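Local coordinates for putative uncharacterized protein PH0242 (Pyrococcus horikoshii, PDB 3VU1) that is the C-terminal globular domain of an archaeal AglB-type oligosaccharyltransferase and carries a bound calcium ion, at residues F67-S75 and V208-L216; F228-F236 and L281-D289. All blocks are in the same frame, centred on the assembly; numbering follows the deposited sequence.

Contact 1 (F67-S75 and V208-L216)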
ATOM      1  N   PHE A  67       7.588   0.924  -1.252  1.00 31.89           N
ATOM      2  CA  PHE A  67       6.371   0.152  -1.481  1.00 30.82           C
ATOM      3  C   PHE A  67       6.262  -0.422  -2.893  1.00 30.48           C
ATOM      4  O   PHE A  67       6.080  -1.617  -3.038  1.00 34.00           O
ATOM      5  CB  PHE A  67       5.148   1.006  -1.174  1.00 30.60           C
ATOM      6  CG  PHE A  67       3.863   0.319  -1.441  1.00 31.05           C
ATOM      7  CD1 PHE A  67       3.537  -0.862  -0.770  1.00 29.33           C
ATOM      8  CD2 PHE A  67       2.963   0.847  -2.377  1.00 33.18           C
ATOM      9  CE1 PHE A  67       2.342  -1.508  -1.030  1.00 29.24           C
ATOM     10  CE2 PHE A  67       1.753   0.199  -2.636  1.00 32.38           C
ATOM     11  CZ  PHE A  67       1.448  -0.986  -1.965  1.00 28.93           C
ATOM     12  N   LEU A  68       6.389   0.415  -3.924  1.00 29.36           N
ATOM     13  CA  LEU A  68       6.026   0.011  -5.290  1.00 27.99           C
ATOM     14  C   LEU A  68       6.997  -0.955  -5.936  1.00 27.98           C
ATOM     15  O   LEU A  68       6.576  -1.857  -6.641  1.00 28.52           O
ATOM     16  CB  LEU A  68       5.816   1.227  -6.197  1.00 26.74           C
ATOM     17  CG  LEU A  68       4.591   2.098  -5.865  1.00 28.01           C
ATOM     18  CD1 LEU A  68       4.626   3.486  -6.497  1.00 27.25           C
ATOM     19  CD2 LEU A  68       3.303   1.402  -6.232  1.00 26.79           C
ATOM     20  N   ALA A  69       8.290  -0.754  -5.692  1.00 28.28           N
ATOM     21  CA  ALA A  69       9.347  -1.459  -6.404  1.00 27.74           C
ATOM     22  C   ALA A  69       9.710  -2.758  -5.694  1.00 28.34           C
ATOM     23  O   ALA A  69      10.499  -3.540  -6.194  1.00 27.71           O
ATOM     24  CB  ALA A  69      10.586  -0.567  -6.544  1.00 26.30           C
ATOM     25  N   ARG A  70       9.163  -3.000  -4.518  1.00 29.12           N
ATOM     26  CA  ARG A  70       9.626  -4.156  -3.778  1.00 31.56           C
ATOM     27  C   ARG A  70       8.553  -5.140  -3.436  1.00 34.88           C
ATOM     28  O   ARG A  70       7.398  -4.967  -3.791  1.00 37.18           O
ATOM     29  CB  ARG A  70      10.354  -3.739  -2.522  1.00 29.82           C
ATOM     30  CG  ARG A  70      11.434  -2.766  -2.825  1.00 31.66           C
ATOM     31  CD  ARG A  70      12.710  -3.411  -3.348  1.00 35.80           C
ATOM     32  NE  ARG A  70      13.736  -2.728  -2.569  1.00 41.68           N
ATOM     33  CZ  ARG A  70      14.701  -3.312  -1.883  1.00 38.72           C
ATOM     34  NH1 ARG A  70      14.873  -4.614  -1.961  1.00 32.37           N
ATOM     35  NH2 ARG A  70      15.528  -2.552  -1.169  1.00 43.44           N
ATOM     36  N   ASP A  71       8.960  -6.179  -2.725  1.00 38.08           N
ATOM     37  CA  ASP A  71       8.157  -7.357  -2.537  1.00 37.62           C
ATOM     38  C   ASP A  71       8.469  -7.787  -1.128  1.00 39.19           C
ATOM     39  O   ASP A  71       9.539  -7.472  -0.612  1.00 40.73           O
ATOM     40  CB  ASP A  71       8.619  -8.421  -3.530  1.00 38.18           C
ATOM     41  CG  ASP A  71       7.807  -9.705  -3.446  1.00 41.08           C
ATOM     42  OD1 ASP A  71       8.343 -10.760  -3.902  1.00 40.35           O
ATOM     43  OD2 ASP A  71       6.655  -9.653  -2.933  1.00 36.16           O
ATOM     44  N   GLY A  72       7.519  -8.467  -0.495  1.00 38.21           N
ATOM     45  CA  GLY A  72       7.762  -9.107   0.782  1.00 35.63           C
ATOM     46  C   GLY A  72       7.974  -8.159   1.926  1.00 35.50           C
ATOM     47  O   GLY A  72       7.399  -7.082   1.954  1.00 36.98           O
ATOM     48  N   ASN A  73       8.808  -8.568   2.875  1.00 36.74           N
ATOM     49  CA  ASN A  73       8.927  -7.860   4.150  1.00 37.42           C
ATOM     50  C   ASN A  73       9.361  -6.429   4.013  1.00 36.70           C
ATOM     51  O   ASN A  73       8.755  -5.554   4.628  1.00 35.85           O
ATOM     52  CB  ASN A  73       9.891  -8.579   5.096  1.00 39.95           C
ATOM     53  CG  ASN A  73       9.239  -9.728   5.818  1.00 42.57           C
ATOM     54  OD1 ASN A  73       8.022  -9.762   5.994  1.00 46.40           O
ATOM     55  ND2 ASN A  73      10.043 -10.673   6.245  1.00 44.35           N
ATOM     56  N   ILE A  74      10.409  -6.202   3.216  1.00 35.68           N
ATOM     57  CA  ILE A  74      10.984  -4.887   3.108  1.00 37.65           C
ATOM     58  C   ILE A  74      10.023  -3.880   2.489  1.00 38.95           C
ATOM     59  O   ILE A  74      10.190  -2.672   2.695  1.00 38.97           O
ATOM     60  CB  ILE A  74      12.317  -4.882   2.342  1.00 40.43           C
ATOM     61  CG1 ILE A  74      13.251  -3.812   2.912  1.00 38.61           C
ATOM     62  CG2 ILE A  74      12.124  -4.671   0.841  1.00 37.64           C
ATOM     63  CD1 ILE A  74      14.673  -4.069   2.472  1.00 40.54           C
ATOM     64  N   SER A  75       9.020  -4.368   1.752  1.00 36.40           N
ATOM     65  CA  SER A  75       8.099  -3.467   1.058  1.00 34.21           C
ATOM     66  C   SER A  75       6.972  -2.993   1.968  1.00 32.85           C
ATOM     67  O   SER A  75       6.122  -2.184   1.558  1.00 30.33           O
ATOM     68  CB  SER A  75       7.550  -4.125  -0.191  1.00 34.37           C
ATOM     69  OG  SER A  75       6.471  -4.972   0.149  1.00 36.04           O
ATOM     70  N   VAL A 208      12.859  -6.498 -10.208  1.00 33.17           N
ATOM     71  CA  VAL A 208      11.573  -5.893  -9.927  1.00 32.86           C
ATOM     72  C   VAL A 208      10.437  -6.736 -10.493  1.00 34.42           C
ATOM     73  O   VAL A 208       9.289  -6.284 -10.524  1.00 34.03           O
ATOM     74  CB  VAL A 208      11.471  -4.439 -10.444  1.00 33.22           C
ATOM     75  CG1 VAL A 208      12.478  -3.550  -9.750  1.00 31.54           C
ATOM     76  CG2 VAL A 208      11.656  -4.370 -11.958  1.00 36.20           C
ATOM     77  N   ALA A 209      10.745  -7.977 -10.886  1.00 35.37           N
ATOM     78  CA  ALA A 209       9.711  -8.930 -11.344  1.00 35.07           C
ATOM     79  C   ALA A 209       8.547  -9.151 -10.379  1.00 35.01           C
ATOM     80  O   ALA A 209       7.417  -9.270 -10.812  1.00 37.43           O
ATOM     81  CB  ALA A 209      10.328 -10.256 -11.704  1.00 36.62           C
ATOM     82  N   THR A 210       8.806  -9.208  -9.079  1.00 34.16           N
ATOM     83  CA  THR A 210       7.721  -9.441  -8.121  1.00 33.94           C
ATOM     84  C   THR A 210       7.345  -8.206  -7.299  1.00 33.07           C
ATOM     85  O   THR A 210       6.752  -8.323  -6.230  1.00 33.28           O
ATOM     86  CB  THR A 210       8.033 -10.624  -7.184  1.00 36.94           C
ATOM     87  OG1 THR A 210       9.257 -10.379  -6.463  1.00 40.34           O
ATOM     88  CG2 THR A 210       8.147 -11.932  -7.995  1.00 39.93           C
ATOM     89  N   SER A 211       7.686  -7.027  -7.809  1.00 33.11           N
ATOM     90  CA  SER A 211       7.396  -5.758  -7.139  1.00 31.68           C
ATOM     91  C   SER A 211       5.902  -5.613  -6.919  1.00 31.19           C
ATOM     92  O   SER A 211       5.101  -6.104  -7.724  1.00 32.87           O
ATOM     93  CB  SER A 211       7.889  -4.591  -8.013  1.00 31.78           C
ATOM     94  OG  SER A 211       7.242  -4.604  -9.290  1.00 35.34           O
ATOM     95  N   ASN A 212       5.526  -4.904  -5.861  1.00 28.93           N
ATOM     96  CA  ASN A 212       4.136  -4.590  -5.598  1.00 27.52           C
ATOM     97  C   ASN A 212       3.411  -3.840  -6.727  1.00 31.15           C
ATOM     98  O   ASN A 212       2.211  -4.028  -6.922  1.00 34.38           O
ATOM     99  CB  ASN A 212       4.037  -3.808  -4.306  1.00 26.57           C
ATOM    100  CG  ASN A 212       4.362  -4.653  -3.083  1.00 27.59           C
ATOM    101  OD1 ASN A 212       4.178  -5.864  -3.081  1.00 26.94           O
ATOM    102  ND2 ASN A 212       4.878  -4.014  -2.044  1.00 27.85           N
ATOM    103  N   PHE A 213       4.111  -2.970  -7.459  1.00 31.23           N
ATOM    104  CA  PHE A 213       3.473  -2.284  -8.570  1.00 31.58           C
ATOM    105  C   PHE A 213       2.976  -3.271  -9.640  1.00 33.40           C
ATOM    106  O   PHE A 213       1.853  -3.161 -10.119  1.00 33.18           O
ATOM    107  CB  PHE A 213       4.426  -1.296  -9.213  1.00 30.06           C
ATOM    108  CG  PHE A 213       3.893  -0.678 -10.481  1.00 27.53           C
ATOM    109  CD1 PHE A 213       4.451  -0.997 -11.716  1.00 28.74           C
ATOM    110  CD2 PHE A 213       2.852   0.218 -10.447  1.00 27.01           C
ATOM    111  CE1 PHE A 213       3.979  -0.430 -12.898  1.00 28.12           C
ATOM    112  CE2 PHE A 213       2.368   0.801 -11.625  1.00 28.00           C
ATOM    113  CZ  PHE A 213       2.924   0.479 -12.849  1.00 27.34           C
ATOM    114  N   VAL A 214       3.837  -4.215 -10.017  1.00 33.54           N
ATOM    115  CA  VAL A 214       3.488  -5.249 -10.969  1.00 32.39           C
ATOM    116  C   VAL A 214       2.240  -6.004 -10.497  1.00 33.73           C
ATOM    117  O   VAL A 214       1.341  -6.243 -11.296  1.00 35.71           O
ATOM    118  CB  VAL A 214       4.674  -6.212 -11.178  1.00 34.46           C
ATOM    119  CG1 VAL A 214       4.205  -7.496 -11.818  1.00 34.39           C
ATOM    120  CG2 VAL A 214       5.749  -5.572 -12.045  1.00 33.59           C
ATOM    121  N   LYS A 215       2.167  -6.344  -9.202  1.00 32.68           N
ATOM    122  CA  LYS A 215       1.011  -7.040  -8.651  1.00 31.98           C
ATOM    123  C   LYS A 215      -0.252  -6.207  -8.767  1.00 32.79           C
ATOM    124  O   LYS A 215      -1.269  -6.702  -9.229  1.00 37.53           O
ATOM    125  CB  LYS A 215       1.189  -7.395  -7.167  1.00 32.72           C
ATOM    126  CG  LYS A 215       2.334  -8.315  -6.767  1.00 31.67           C
ATOM    127  CD  LYS A 215       2.216  -8.589  -5.256  1.00 30.61           C
ATOM    128  CE  LYS A 215       3.444  -9.275  -4.672  1.00 30.14           C
ATOM    129  NZ  LYS A 215       4.663  -8.412  -4.553  1.00 27.62           N
ATOM    130  N   LEU A 216      -0.199  -4.959  -8.316  1.00 32.09           N
ATOM    131  CA  LEU A 216      -1.396  -4.132  -8.207  1.00 34.67           C
ATOM    132  C   LEU A 216      -1.795  -3.439  -9.508  1.00 36.66           C
ATOM    133  O   LEU A 216      -2.967  -3.128  -9.692  1.00 36.44           O
ATOM    134  CB  LEU A 216      -1.236  -3.075  -7.109  1.00 36.94           C
ATOM    135  CG  LEU A 216      -1.021  -3.533  -5.650  1.00 37.37           C
ATOM    136  CD1 LEU A 216      -0.621  -2.347  -4.780  1.00 36.46           C
ATOM    137  CD2 LEU A 216      -2.222  -4.256  -5.053  1.00 33.34           C
TER
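Asn212 and Phe67 meet where the end of helix 60-69 runs against the start of helix 212-218, and the pair illustrates how one amide can tie a helix end to a turn. Asn212 CB lies over one face of the Phe67 ring, and a first torsion that puts CG beside the backbone N (chi1 -69°) carries the amide to where ND2 reaches Phe67 O at 2.9 Å, tilted from the carbonyl plane; the same ND2 makes a weak bond to Ser75 OG. Backbone bonds flank it: Phe213 N reaches Leu68 O at 2.8 Å, and Asn212 N reaches Arg70 O at 2.8 Å. The Leu216 and Phe67 side chains cross at about a right angle, with Leu216 CD1 3.7 Å from Phe67 CZ, and Phe236, Phe79 and Phe87 add further rings around Phe67.

The polar side is less enclosed at its margin, where Thr210 and Arg70 are partly exposed, the latter with its guanidinium in a salt bridge to Glu414. Asp71 and Lys215 are themselves buried. Asp71 is approached from above its carboxylate plane at both oxygens, OD1 by Thr210 OG1 at 2.7 Å and OD2 by Lys215 NZ at 2.9 Å, while Ser223 and Ser224 supply further bonds. Lys215, bent at its last torsion (chi4 72°), also gives NZ to Thr210 O and Asn212 OD1. Three oxygen acceptors thus grip one ammonium, probably favouring its charged form and holding the Asn212 amide oxygen in place.

Contact 2 (F228-F236 and L281-D289); sequences FAEKLFSNF and LYISAFGRD. With CA (calcium ion), chain C.
Phe236 comes edge-first over the centre of one face of Phe286, a T-shaped pair formed, unusually, right beside a metal-binding strand end. The planes stand at 90°, with Phe236 CE1 4.2 Å from Phe286 CZ. Next to Phe286 in the chain, Ala285 O binds a calcium ion at 2.3 Å, with Glu76, His319 and Glu322 completing the protein ligands. The residues on either side of Ala285 point their side chains toward helix 228-235, continuing the alternation of the strand, and so offer the helix a small polar group and a large ring.

Ser284, the small one, sets its hydroxyl among Lys231, Ser234 and Asn235, with OG 3.3 Å from Lys231 CB. Ser234 OG packs against Ser284 CB at 3.6 Å while giving its own hydrogen bond, in the carbonyl plane, to Lys231 O one turn back. In Phe286, CG stands anti to the backbone N (chi1 -166°), which carries the ring alongside Leu232, both side chains pointing the same way and Leu232 CD1 3.8 Å from Phe286 CE1. The edge of Phe286 is met by Phe228 CZ, and Asn235 CG presses on Phe286 CB.

The axes of helix 228-235 and strand segment 281-285 approach to 8.1 Å, at 76° between their directions. Strand 253-262 pairs with the strand through Ala254 and Tyr256 and also touches the helix at Lys231 and Ser234; helix 212-218 also packs against Phe228, Leu232 and Phe233, and Phe236 leads directly into strand 236-242.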
ATOM      1  N   PHE A 228       2.494 -13.854   0.393  1.00 44.42           N
ATOM      2  CA  PHE A 228       2.581 -12.399   0.321  1.00 40.10           C
ATOM      3  C   PHE A 228       1.605 -11.696  -0.656  1.00 38.85           C
ATOM      4  O   PHE A 228       1.013 -10.655  -0.314  1.00 36.23           O
ATOM      5  CB  PHE A 228       4.022 -11.906   0.091  1.00 39.14           C
ATOM      6  CG  PHE A 228       4.166 -10.422   0.329  1.00 41.34           C
ATOM      7  CD1 PHE A 228       4.168  -9.906   1.638  1.00 41.04           C
ATOM      8  CD2 PHE A 228       4.195  -9.525  -0.744  1.00 40.22           C
ATOM      9  CE1 PHE A 228       4.246  -8.544   1.864  1.00 41.95           C
ATOM     10  CE2 PHE A 228       4.283  -8.155  -0.516  1.00 39.94           C
ATOM     11  CZ  PHE A 228       4.312  -7.669   0.786  1.00 41.79           C
ATOM     12  N   ALA A 229       1.447 -12.239  -1.859  1.00 35.90           N
ATOM     13  CA  ALA A 229       0.475 -11.688  -2.785  1.00 36.50           C
ATOM     14  C   ALA A 229      -0.935 -11.742  -2.189  1.00 39.01           C
ATOM     15  O   ALA A 229      -1.683 -10.756  -2.241  1.00 41.33           O
ATOM     16  CB  ALA A 229       0.531 -12.400  -4.117  1.00 34.44           C
ATOM     17  N   GLU A 230      -1.286 -12.876  -1.591  1.00 42.28           N
ATOM     18  CA  GLU A 230      -2.629 -13.056  -1.040  1.00 43.43           C
ATOM     19  C   GLU A 230      -2.905 -12.069   0.098  1.00 41.52           C
ATOM     20  O   GLU A 230      -4.023 -11.548   0.218  1.00 42.94           O
ATOM     21  CB  GLU A 230      -2.827 -14.502  -0.582  1.00 48.15           C
ATOM     22  CG  GLU A 230      -4.071 -15.161  -1.165  1.00 61.03           C
ATOM     23  CD  GLU A 230      -4.625 -16.295  -0.296  1.00 74.97           C
ATOM     24  OE1 GLU A 230      -5.883 -16.403  -0.194  1.00 74.83           O
ATOM     25  OE2 GLU A 230      -3.813 -17.066   0.296  1.00 77.04           O
ATOM     26  N   LYS A 231      -1.889 -11.805   0.927  1.00 37.45           N
ATOM     27  CA  LYS A 231      -2.036 -10.872   2.040  1.00 35.25           C
ATOM     28  C   LYS A 231      -2.159  -9.467   1.517  1.00 32.62           C
ATOM     29  O   LYS A 231      -3.100  -8.752   1.881  1.00 29.76           O
ATOM     30  CB  LYS A 231      -0.870 -10.947   3.002  1.00 35.64           C
ATOM     31  CG  LYS A 231      -0.768 -12.216   3.814  1.00 36.63           C
ATOM     32  CD  LYS A 231       0.701 -12.491   4.033  1.00 39.05           C
ATOM     33  CE  LYS A 231       1.163 -12.099   5.419  1.00 42.87           C
ATOM     34  NZ  LYS A 231       1.061 -13.264   6.345  1.00 43.75           N
ATOM     35  N   LEU A 232      -1.215  -9.084   0.655  1.00 31.59           N
ATOM     36  CA  LEU A 232      -1.282  -7.798  -0.026  1.00 31.24           C
ATOM     37  C   LEU A 232      -2.669  -7.456  -0.538  1.00 30.26           C
ATOM     38  O   LEU A 232      -3.154  -6.342  -0.314  1.00 30.49           O
ATOM     39  CB  LEU A 232      -0.302  -7.722  -1.180  1.00 32.63           C
ATOM     40  CG  LEU A 232      -0.068  -6.307  -1.754  1.00 33.60           C
ATOM     41  CD1 LEU A 232       0.765  -5.451  -0.804  1.00 35.54           C
ATOM     42  CD2 LEU A 232       0.640  -6.385  -3.093  1.00 33.99           C
ATOM     43  N   PHE A 233      -3.325  -8.399  -1.206  1.00 29.28           N
ATOM     44  CA  PHE A 233      -4.635  -8.091  -1.793  1.00 28.68           C
ATOM     45  C   PHE A 233      -5.715  -7.895  -0.744  1.00 27.33           C
ATOM     46  O   PHE A 233      -6.747  -7.354  -1.033  1.00 30.21           O
ATOM     47  CB  PHE A 233      -5.041  -9.094  -2.876  1.00 29.93           C
ATOM     48  CG  PHE A 233      -4.139  -9.077  -4.076  1.00 33.51           C
ATOM     49  CD1 PHE A 233      -3.577 -10.247  -4.563  1.00 36.50           C
ATOM     50  CD2 PHE A 233      -3.821  -7.877  -4.709  1.00 35.06           C
ATOM     51  CE1 PHE A 233      -2.713 -10.225  -5.668  1.00 37.40           C
ATOM     52  CE2 PHE A 233      -2.975  -7.850  -5.803  1.00 36.16           C
ATOM     53  CZ  PHE A 233      -2.413  -9.023  -6.282  1.00 37.88           C
ATOM     54  N   SER A 234      -5.490  -8.290   0.491  1.00 27.39           N
ATOM     55  CA  SER A 234      -6.457  -7.921   1.526  1.00 27.66           C
ATOM     56  C   SER A 234      -6.149  -6.528   2.142  1.00 29.11           C
ATOM     57  O   SER A 234      -7.037  -5.894   2.745  1.00 27.73           O
ATOM     58  CB  SER A 234      -6.521  -9.010   2.603  1.00 27.28           C
ATOM     59  OG  SER A 234      -5.363  -9.000   3.435  1.00 27.68           O
ATOM     60  N   ASN A 235      -4.899  -6.064   2.014  1.00 27.38           N
ATOM     61  CA  ASN A 235      -4.546  -4.710   2.475  1.00 29.48           C
ATOM     62  C   ASN A 235      -4.910  -3.579   1.496  1.00 31.82           C
ATOM     63  O   ASN A 235      -5.119  -2.429   1.906  1.00 30.34           O
ATOM     64  CB  ASN A 235      -3.069  -4.654   2.802  1.00 27.41           C
ATOM     65  CG  ASN A 235      -2.706  -5.626   3.878  1.00 26.11           C
ATOM     66  OD1 ASN A 235      -3.223  -5.556   4.989  1.00 26.34           O
ATOM     67  ND2 ASN A 235      -1.850  -6.555   3.553  1.00 24.91           N
ATOM     68  N   PHE A 236      -4.989  -3.945   0.211  1.00 34.69           N
ATOM     69  CA  PHE A 236      -5.316  -3.040  -0.907  1.00 34.54           C
ATOM     70  C   PHE A 236      -6.484  -3.588  -1.702  1.00 33.55           C
ATOM     71  O   PHE A 236      -6.320  -4.527  -2.473  1.00 33.39           O
ATOM     72  CB  PHE A 236      -4.073  -2.830  -1.798  1.00 32.52           C
ATOM     73  CG  PHE A 236      -2.946  -2.171  -1.063  1.00 30.99           C
ATOM     74  CD1 PHE A 236      -2.060  -2.931  -0.291  1.00 29.97           C
ATOM     75  CD2 PHE A 236      -2.808  -0.772  -1.079  1.00 30.44           C
ATOM     76  CE1 PHE A 236      -1.038  -2.314   0.426  1.00 31.29           C
ATOM     77  CE2 PHE A 236      -1.782  -0.144  -0.364  1.00 29.83           C
ATOM     78  CZ  PHE A 236      -0.903  -0.915   0.397  1.00 30.79           C
ATOM     79  N   LEU A 281      -9.576 -16.828  11.416  1.00 33.28           N
ATOM     80  CA  LEU A 281      -9.240 -15.609  10.665  1.00 32.10           C
ATOM     81  C   LEU A 281      -7.738 -15.474  10.354  1.00 32.98           C
ATOM     82  O   LEU A 281      -6.877 -15.447  11.256  1.00 34.06           O
ATOM     83  CB  LEU A 281      -9.759 -14.403  11.433  1.00 31.11           C
ATOM     84  CG  LEU A 281     -11.147 -14.675  12.039  1.00 31.94           C
ATOM     85  CD1 LEU A 281     -11.593 -13.514  12.908  1.00 30.75           C
ATOM     86  CD2 LEU A 281     -12.208 -14.961  10.983  1.00 30.00           C
ATOM     87  N   TYR A 282      -7.415 -15.423   9.073  1.00 34.75           N
ATOM     88  CA  TYR A 282      -6.025 -15.277   8.640  1.00 37.40           C
ATOM     89  C   TYR A 282      -5.748 -13.797   8.431  1.00 37.86           C
ATOM     90  O   TYR A 282      -6.321 -13.161   7.550  1.00 40.17           O
ATOM     91  CB  TYR A 282      -5.774 -16.037   7.351  1.00 40.68           C
ATOM     92  CG  TYR A 282      -5.788 -17.532   7.499  1.00 47.57           C
ATOM     93  CD1 TYR A 282      -7.000 -18.224   7.668  1.00 51.03           C
ATOM     94  CD2 TYR A 282      -4.596 -18.273   7.451  1.00 49.22           C
ATOM     95  CE1 TYR A 282      -7.021 -19.603   7.794  1.00 53.24           C
ATOM     96  CE2 TYR A 282      -4.607 -19.661   7.573  1.00 51.61           C
ATOM     97  CZ  TYR A 282      -5.820 -20.315   7.746  1.00 55.36           C
ATOM     98  OH  TYR A 282      -5.860 -21.678   7.862  1.00 60.20           O
ATOM     99  N   ILE A 283      -4.872 -13.255   9.260  1.00 38.12           N
ATOM    100  CA  ILE A 283      -4.692 -11.817   9.356  1.00 35.80           C
ATOM    101  C   ILE A 283      -3.440 -11.347   8.626  1.00 35.77           C
ATOM    102  O   ILE A 283      -2.359 -11.937   8.752  1.00 36.96           O
ATOM    103  CB  ILE A 283      -4.683 -11.385  10.827  1.00 34.74           C
ATOM    104  CG1 ILE A 283      -6.121 -11.508  11.354  1.00 36.03           C
ATOM    105  CG2 ILE A 283      -4.106  -9.982  10.979  1.00 32.65           C
ATOM    106  CD1 ILE A 283      -6.339 -11.142  12.811  1.00 35.09           C
ATOM    107  N   SER A 284      -3.602 -10.298   7.836  1.00 34.12           N
ATOM    108  CA  SER A 284      -2.463  -9.609   7.258  1.00 32.14           C
ATOM    109  C   SER A 284      -2.315  -8.222   7.879  1.00 30.01           C
ATOM    110  O   SER A 284      -3.212  -7.395   7.759  1.00 32.09           O
ATOM    111  CB  SER A 284      -2.627  -9.525   5.752  1.00 32.51           C
ATOM    112  OG  SER A 284      -1.657  -8.664   5.221  1.00 34.73           O
ATOM    113  N   ALA A 285      -1.215  -7.989   8.592  1.00 28.25           N
ATOM    114  CA  ALA A 285      -0.928  -6.663   9.160  1.00 27.63           C
ATOM    115  C   ALA A 285       0.176  -5.983   8.357  1.00 28.37           C
ATOM    116  O   ALA A 285       1.312  -6.500   8.257  1.00 28.05           O
ATOM    117  CB  ALA A 285      -0.552  -6.751  10.633  1.00 26.11           C
ATOM    118  N   PHE A 286      -0.160  -4.834   7.778  1.00 27.42           N
ATOM    119  CA  PHE A 286       0.727  -4.196   6.816  1.00 29.96           C
ATOM    120  C   PHE A 286       1.518  -2.969   7.330  1.00 32.18           C
ATOM    121  O   PHE A 286       0.997  -1.850   7.430  1.00 34.38           O
ATOM    122  CB  PHE A 286      -0.037  -3.820   5.530  1.00 29.29           C
ATOM    123  CG  PHE A 286       0.878  -3.465   4.396  1.00 28.51           C
ATOM    124  CD1 PHE A 286       1.349  -4.455   3.535  1.00 25.71           C
ATOM    125  CD2 PHE A 286       1.328  -2.147   4.235  1.00 26.46           C
ATOM    126  CE1 PHE A 286       2.210  -4.130   2.506  1.00 27.04           C
ATOM    127  CE2 PHE A 286       2.200  -1.824   3.221  1.00 25.47           C
ATOM    128  CZ  PHE A 286       2.639  -2.817   2.354  1.00 27.40           C
ATOM    129  N   GLY A 287       2.794  -3.165   7.615  1.00 34.48           N
ATOM    130  CA  GLY A 287       3.627  -2.045   8.018  1.00 34.66           C
ATOM    131  C   GLY A 287       3.646  -1.687   9.491  1.00 35.75           C
ATOM    132  O   GLY A 287       4.621  -1.099   9.953  1.00 41.12           O
ATOM    133  N   ARG A 288       2.582  -1.985  10.230  1.00 34.30           N
ATOM    134  CA  ARG A 288       2.612  -1.806  11.686  1.00 34.21           C
ATOM    135  C   ARG A 288       2.024  -2.980  12.476  1.00 37.49           C
ATOM    136  O   ARG A 288       1.125  -3.685  12.003  1.00 39.29           O
ATOM    137  CB  ARG A 288       1.994  -0.465  12.120  1.00 30.81           C
ATOM    138  CG  ARG A 288       0.500  -0.359  11.942  1.00 32.68           C
ATOM    139  CD  ARG A 288      -0.094   0.865  12.635  1.00 32.35           C
ATOM    140  NE  ARG A 288       0.700   2.056  12.341  1.00 34.89           N
ATOM    141  CZ  ARG A 288       0.713   3.178  13.066  1.00 32.09           C
ATOM    142  NH1 ARG A 288      -0.053   3.304  14.147  1.00 32.07           N
ATOM    143  NH2 ARG A 288       1.503   4.178  12.700  1.00 27.43           N
ATOM    144  N   ASP A 289       2.532  -3.180  13.689  1.00 39.81           N
ATOM    145  CA  ASP A 289       2.032  -4.242  14.562  1.00 38.65           C
ATOM    146  C   ASP A 289       0.592  -4.048  15.021  1.00 36.93           C
ATOM    147  O   ASP A 289       0.100  -2.907  15.113  1.00 34.97           O
ATOM    148  CB  ASP A 289       2.938  -4.378  15.787  1.00 38.03           C
ATOM    149  CG  ASP A 289       4.349  -4.800  15.425  1.00 38.98           C
ATOM    150  OD1 ASP A 289       4.573  -5.542  14.436  1.00 39.07           O
ATOM    151  OD2 ASP A 289       5.250  -4.372  16.148  1.00 42.74           O
TER
HETATM  152 CA    CA C1001       2.523  -8.087   7.085  1.00 49.75          CA

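Both contacts are buried and their centres lie 14 Å apart, so the comparison is one of chemistry within a shared interior. Contact 1 joins two helix ends through hydrogen bonds and a salt bridge; contact 2 is mainly ring and aliphatic packing, with Ser284 set among polar side chains of the helix, beside a metal site. Helices 212-218 and 228-235 follow each other in the chain, and the second helix carries one contact into the other: the Phe228 ring lies against Asp71, Gly72 and Asn212, while Phe236 stacks on Phe67. Calcium belongs to contact 2 through Ala285, yet the Ser75 side chain of contact 1 is only about 9 Å from it.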